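PDB 1VI0: fatty acid metabolism regulator protein from Bacillus subtilis, which represses genes for fatty acid transport and beta-oxidation as a DNA-binding homodimer that long-chain fatty acyl-CoA compounds inhibit from binding DNA. Local coordinates for residues Glu69-Asp74 against Ile89-Ser94; Ile14-Glu19 against Lys36-Ala41. All blocks are in the same frame, centred on the assembly; numbering follows the deposited sequence.

Interaction 1 of 2, residues Glu69-Asp74 against Ile89-Ser94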
loop_
_atom_site.group_PDB
_atom_site.type_symbol
_atom_site.label_atom_id
_atom_site.label_comp_id
_atom_site.label_asym_id
_atom_site.label_seq_id
_atom_site.Cartn_x
_atom_site.Cartn_y
_atom_site.Cartn_z
ATOM N N GLU A 69 -4.939 -19.220 -10.299
ATOM C CA GLU A 69 -5.473 -20.291 -11.186
ATOM C C GLU A 69 -6.943 -20.030 -11.467
ATOM O O GLU A 69 -7.339 -20.032 -12.664
ATOM C CB GLU A 69 -5.146 -21.655 -10.734
ATOM C CG GLU A 69 -5.084 -22.025 -9.291
ATOM C CD GLU A 69 -4.158 -23.212 -9.031
ATOM O OE1 GLU A 69 -4.256 -23.816 -7.938
ATOM O OE2 GLU A 69 -3.330 -23.532 -9.913
ATOM N N ARG A 70 -7.684 -19.614 -10.447
ATOM C CA ARG A 70 -9.076 -19.223 -10.646
ATOM C C ARG A 70 -9.180 -18.040 -11.621
ATOM O O ARG A 70 -10.128 -17.993 -12.394
ATOM C CB ARG A 70 -9.732 -18.780 -9.322
ATOM C CG ARG A 70 -9.550 -19.805 -8.220
ATOM C CD ARG A 70 -10.353 -21.060 -8.507
ATOM N NE ARG A 70 -9.815 -21.879 -9.563
ATOM C CZ ARG A 70 -8.765 -22.669 -9.553
ATOM N NH1 ARG A 70 -8.042 -22.816 -8.442
ATOM N NH2 ARG A 70 -8.394 -23.290 -10.675
HETATM N N MSE A 71 -8.307 -17.040 -11.483
HETATM C CA MSE A 71 -8.386 -15.876 -12.360
HETATM C C MSE A 71 -8.225 -16.290 -13.816
HETATM O O MSE A 71 -9.065 -15.997 -14.667
HETATM C CB MSE A 71 -7.307 -14.845 -12.019
HETATM C CG MSE A 71 -7.595 -14.027 -10.772
HETATM SE SE MSE A 71 -9.281 -13.110 -10.974
HETATM C CE MSE A 71 -9.078 -12.500 -12.755
ATOM N N GLU A 72 -7.159 -17.050 -14.093
ATOM C CA GLU A 72 -6.926 -17.453 -15.487
ATOM C C GLU A 72 -8.143 -18.188 -16.016
ATOM O O GLU A 72 -8.565 -18.007 -17.152
ATOM C CB GLU A 72 -5.669 -18.296 -15.613
ATOM C CG GLU A 72 -4.374 -17.482 -15.648
ATOM C CD GLU A 72 -4.464 -16.296 -16.581
ATOM O OE1 GLU A 72 -4.910 -15.236 -16.090
ATOM O OE2 GLU A 72 -4.156 -16.394 -17.786
ATOM N N GLU A 73 -8.702 -19.048 -15.165
ATOM C CA GLU A 73 -9.898 -19.793 -15.512
ATOM C C GLU A 73 -11.070 -18.900 -15.871
ATOM O O GLU A 73 -11.676 -19.045 -16.939
ATOM C CB GLU A 73 -10.265 -20.686 -14.313
ATOM C CG GLU A 73 -11.750 -21.081 -14.307
ATOM C CD GLU A 73 -11.967 -22.237 -13.355
ATOM O OE1 GLU A 73 -11.408 -22.195 -12.220
ATOM O OE2 GLU A 73 -12.592 -23.242 -13.748
ATOM N N ASP A 74 -11.394 -17.916 -15.045
ATOM C CA ASP A 74 -12.531 -17.055 -15.325
ATOM C C ASP A 74 -12.366 -16.020 -16.410
ATOM O O ASP A 74 -13.378 -15.681 -17.056
ATOM C CB ASP A 74 -12.929 -16.308 -14.031
ATOM C CG ASP A 74 -13.338 -17.297 -12.949
ATOM O OD1 ASP A 74 -13.548 -18.482 -13.310
ATOM O OD2 ASP A 74 -13.427 -16.876 -11.788
ATOM N N ILE A 89 -11.332 -7.282 -10.119
ATOM C CA ILE A 89 -11.717 -6.497 -8.941
ATOM C C ILE A 89 -12.693 -7.259 -8.042
ATOM O O ILE A 89 -12.562 -7.347 -6.829
ATOM C CB ILE A 89 -12.226 -5.114 -9.317
ATOM C CG1 ILE A 89 -11.149 -4.363 -10.183
ATOM C CG2 ILE A 89 -12.634 -4.296 -8.133
ATOM C CD1 ILE A 89 -11.690 -3.149 -10.845
ATOM N N SER A 90 -13.763 -7.755 -8.692
ATOM C CA SER A 90 -14.785 -8.442 -7.871
ATOM C C SER A 90 -14.240 -9.703 -7.231
ATOM O O SER A 90 -14.513 -9.938 -6.039
ATOM C CB SER A 90 -16.005 -8.691 -8.753
ATOM O OG SER A 90 -15.782 -9.676 -9.707
ATOM N N LYS A 91 -13.341 -10.443 -7.908
ATOM C CA LYS A 91 -12.775 -11.639 -7.336
ATOM C C LYS A 91 -11.784 -11.306 -6.205
ATOM O O LYS A 91 -11.834 -12.004 -5.176
ATOM C CB LYS A 91 -12.249 -12.612 -8.363
ATOM C CG LYS A 91 -13.359 -13.062 -9.335
ATOM C CD LYS A 91 -14.101 -14.248 -8.728
ATOM C CE LYS A 91 -15.608 -14.077 -8.814
ATOM N NZ LYS A 91 -16.105 -13.061 -7.818
ATOM N N HIS A 92 -11.038 -10.252 -6.386
ATOM C CA HIS A 92 -10.079 -9.814 -5.326
ATOM C C HIS A 92 -10.868 -9.444 -4.059
ATOM O O HIS A 92 -10.629 -9.920 -2.946
ATOM C CB HIS A 92 -9.218 -8.708 -5.857
ATOM C CG HIS A 92 -8.112 -8.163 -5.001
ATOM N ND1 HIS A 92 -6.877 -7.767 -5.499
ATOM C CD2 HIS A 92 -8.091 -7.876 -3.692
ATOM C CE1 HIS A 92 -6.175 -7.233 -4.493
ATOM N NE2 HIS A 92 -6.892 -7.314 -3.360
ATOM N N PHE A 93 -11.877 -8.585 -4.218
ATOM C CA PHE A 93 -12.699 -8.111 -3.091
ATOM C C PHE A 93 -13.420 -9.277 -2.416
ATOM O O PHE A 93 -13.345 -9.372 -1.183
ATOM C CB PHE A 93 -13.718 -7.077 -3.660
ATOM C CG PHE A 93 -13.117 -5.734 -3.971
ATOM C CD1 PHE A 93 -11.770 -5.409 -3.767
ATOM C CD2 PHE A 93 -13.980 -4.673 -4.298
ATOM C CE1 PHE A 93 -11.334 -4.133 -3.998
ATOM C CE2 PHE A 93 -13.515 -3.395 -4.528
ATOM C CZ PHE A 93 -12.151 -3.114 -4.360
ATOM N N SER A 94 -13.987 -10.186 -3.211
ATOM C CA SER A 94 -14.718 -11.321 -2.698
ATOM C C SER A 94 -13.874 -12.263 -1.849
ATOM O O SER A 94 -14.307 -12.773 -0.801
ATOM C CB SER A 94 -15.426 -12.134 -3.805
ATOM O OG SER A 94 -16.466 -11.307 -4.354
#

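Interaction 2 of 2, residues Ile14-Glu19 against Lys36-Ala41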
loop_
_atom_site.group_PDB
_atom_site.type_symbol
_atom_site.label_atom_id
_atom_site.label_comp_id
_atom_site.label_asym_id
_atom_site.label_seq_id
_atom_site.Cartn_x
_atom_site.Cartn_y
_atom_site.Cartn_z
ATOM N N ILE A 14 -0.995 -24.009 7.322
ATOM C CA ILE A 14 -1.163 -22.682 6.670
ATOM C C ILE A 14 -2.409 -21.969 7.184
ATOM O O ILE A 14 -2.418 -20.789 7.500
ATOM C CB ILE A 14 -1.244 -22.847 5.154
ATOM C CG1 ILE A 14 0.084 -23.349 4.595
ATOM C CG2 ILE A 14 -1.636 -21.511 4.511
ATOM C CD1 ILE A 14 1.232 -22.382 4.697
ATOM N N ASP A 15 -3.513 -22.698 7.378
ATOM C CA ASP A 15 -4.763 -22.103 7.846
ATOM C C ASP A 15 -4.681 -21.643 9.266
ATOM O O ASP A 15 -5.171 -20.569 9.670
ATOM C CB ASP A 15 -5.898 -23.113 7.622
ATOM C CG ASP A 15 -6.401 -23.167 6.204
ATOM O OD1 ASP A 15 -5.884 -22.516 5.291
ATOM O OD2 ASP A 15 -7.381 -23.942 5.970
ATOM N N ALA A 16 -3.968 -22.421 10.116
ATOM C CA ALA A 16 -3.791 -21.991 11.497
ATOM C C ALA A 16 -2.882 -20.775 11.533
ATOM O O ALA A 16 -3.103 -19.841 12.296
ATOM C CB ALA A 16 -3.201 -23.124 12.317
ATOM N N ALA A 17 -1.871 -20.752 10.658
ATOM C CA ALA A 17 -0.966 -19.602 10.577
ATOM C C ALA A 17 -1.745 -18.323 10.251
ATOM O O ALA A 17 -1.517 -17.307 10.896
ATOM C CB ALA A 17 0.096 -19.819 9.535
ATOM N N VAL A 18 -2.691 -18.422 9.307
ATOM C CA VAL A 18 -3.471 -17.199 8.995
ATOM C C VAL A 18 -4.127 -16.638 10.225
ATOM O O VAL A 18 -4.125 -15.454 10.500
ATOM C CB VAL A 18 -4.515 -17.488 7.899
ATOM C CG1 VAL A 18 -5.434 -16.270 7.731
ATOM C CG2 VAL A 18 -3.826 -17.782 6.590
ATOM N N GLU A 19 -4.776 -17.521 10.988
ATOM C CA GLU A 19 -5.473 -17.148 12.193
ATOM C C GLU A 19 -4.594 -16.533 13.249
ATOM O O GLU A 19 -4.854 -15.445 13.768
ATOM C CB GLU A 19 -6.159 -18.406 12.758
ATOM C CG GLU A 19 -7.270 -17.969 13.722
ATOM C CD GLU A 19 -7.065 -18.558 15.093
ATOM O OE1 GLU A 19 -5.980 -18.337 15.702
ATOM O OE2 GLU A 19 -8.000 -19.245 15.564
ATOM N N LYS A 36 0.142 -25.141 18.293
ATOM C CA LYS A 36 -0.980 -25.252 19.231
ATOM C C LYS A 36 -2.285 -24.990 18.509
ATOM O O LYS A 36 -3.177 -25.847 18.471
ATOM C CB LYS A 36 -0.795 -24.241 20.371
ATOM N N GLN A 37 -2.350 -23.853 17.795
ATOM C CA GLN A 37 -3.528 -23.548 16.999
ATOM C C GLN A 37 -3.865 -24.646 16.023
ATOM O O GLN A 37 -5.065 -24.977 15.857
ATOM C CB GLN A 37 -3.358 -22.198 16.276
ATOM C CG GLN A 37 -4.504 -21.926 15.291
ATOM C CD GLN A 37 -5.790 -21.588 16.020
ATOM O OE1 GLN A 37 -5.758 -20.962 17.084
ATOM N NE2 GLN A 37 -6.918 -21.997 15.440
ATOM N N ALA A 38 -2.912 -25.280 15.325
ATOM C CA ALA A 38 -3.261 -26.315 14.382
ATOM C C ALA A 38 -3.460 -27.685 15.055
ATOM O O ALA A 38 -3.793 -28.640 14.351
ATOM C CB ALA A 38 -2.268 -26.457 13.239
ATOM N N GLY A 39 -3.102 -27.826 16.310
ATOM C CA GLY A 39 -3.290 -29.083 17.032
ATOM C C GLY A 39 -2.225 -30.119 16.765
ATOM O O GLY A 39 -2.462 -31.325 16.981
ATOM N N VAL A 40 -1.083 -29.718 16.252
ATOM C CA VAL A 40 0.038 -30.598 15.917
ATOM C C VAL A 40 1.224 -30.262 16.810
ATOM O O VAL A 40 1.147 -29.347 17.652
ATOM C CB VAL A 40 0.443 -30.418 14.446
ATOM C CG1 VAL A 40 -0.702 -30.742 13.500
ATOM C CG2 VAL A 40 0.933 -28.982 14.218
ATOM N N ALA A 41 2.293 -31.050 16.763
ATOM C CA ALA A 41 3.461 -30.747 17.611
ATOM C C ALA A 41 4.439 -29.840 16.885
ATOM O O ALA A 41 4.474 -29.830 15.644
ATOM C CB ALA A 41 4.129 -32.047 18.040
#

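Interaction 1 of 2, residues Glu69-Asp74 against Ile89-Ser94
M71 and K91 bring the two helical segments closest, with their CA atoms 7.9 Å apart, so side chains rather than backbones bridge the gap. Both segments lie in the C-terminal, ligand-binding region of this TetR-family repressor, helix 52-75 running into it from the DNA-binding part to meet helix 81-97, and their contact here is narrow. M71 is a selenomethionine whose long, flexible chain suits the span: bent at chi2 (-58°) and at chi3, it carries SE to 4.0 Å from CB of K91. V88 also touches it, giving the buried, apolar side chain a greasy setting.

K91 serves both kinds of neighbour. Its base packs on SE, while farther out CD lies 4.1 Å from OD2 of D74, the two side chains crossing at about a right angle. The lysine bends at chi2, chi3 and chi4, leading the ammonium off, and NZ stops 6.1 Å from OD2. The opposite charges may attract, but they form no salt bridge; the salt bridge of R70 with E73 is internal to its own helix.

On the other helix H92 touches bound dodecyl-CoA, and its ND1 is hydrogen-bonded to OH of Y128. One turn of this helix is doubly tied at S90 O: S94 N and S94 OG, the latter at 2.9 Å, reach it from opposite faces of the carbonyl plane.

Interaction 2 of 2, residues Ile14-Glu19 against Lys36-Ala41
A16 and A38 let helix 9-24 and the end of helix 31-38 come very close, with their CA atoms only 5.2 Å apart, in the N-terminal DNA-binding domain of the TetR type. Alanine suits both places because little more than a methyl would fit easily between backbones this close: CB of A16 meets CB of A38 at 3.6 Å. The same methyl takes CG of Q37 at 3.5 Å, so the aliphatic part of the glutamine lies on it before the chain bends at chi2 (72°) and turns its amide to E19.

There the carboxylate of E19 and the amide of Q37 meet with their planes 58° apart. As modelled, OE2 of E19 is 3.0 Å from NE2 of Q37, but the angle is too poor for a hydrogen bond, and OE1 of E19 faces OE1 of Q37, an acceptor against an acceptor. Which end of the amide is which is therefore doubtful. The nearby carboxylate of E23 may also raise the affinity of E19 for a proton. With an alanine in place of E19 the carboxylate is gone, and the Q37 amide would probably lose its neighbour and be freer to turn.

G39 ends helix 31-38 in a Schellman motif, its phi of 81° being easy for glycine, and A41 stands at the N-cap of helix 42-48, within the predicted helix-turn-helix. On the far side of helix 9-24, A17 packs on I55 and L59 of helix 52-75. V18 packs on N101 and V105 of helix 100-109, and E19 also touches N101, so that helix too lies against helix 9-24.

In the fold
The two contacts follow one another along the chain, their centres 26 Å apart, and they do not touch. Interaction 2 joins the first two helices of the DNA-binding domain, interaction 1 two segments in the ligand-binding region; helix 52-75, which supplies a segment of interaction 1, also packs against the helix of segment 14-19, so it links both regions. Each is only partly buried. Interaction 2 is the more intimate, burying 183 Å² against 99 Å²: alanines allow the close backbones, and the exposed Q37 at its edge, lying over A16 and against E19, supplies much of the area. Interaction 1 spans a wider gap with long side chains and lies beside the acyl-CoA pocket, nearer the centre of the chain.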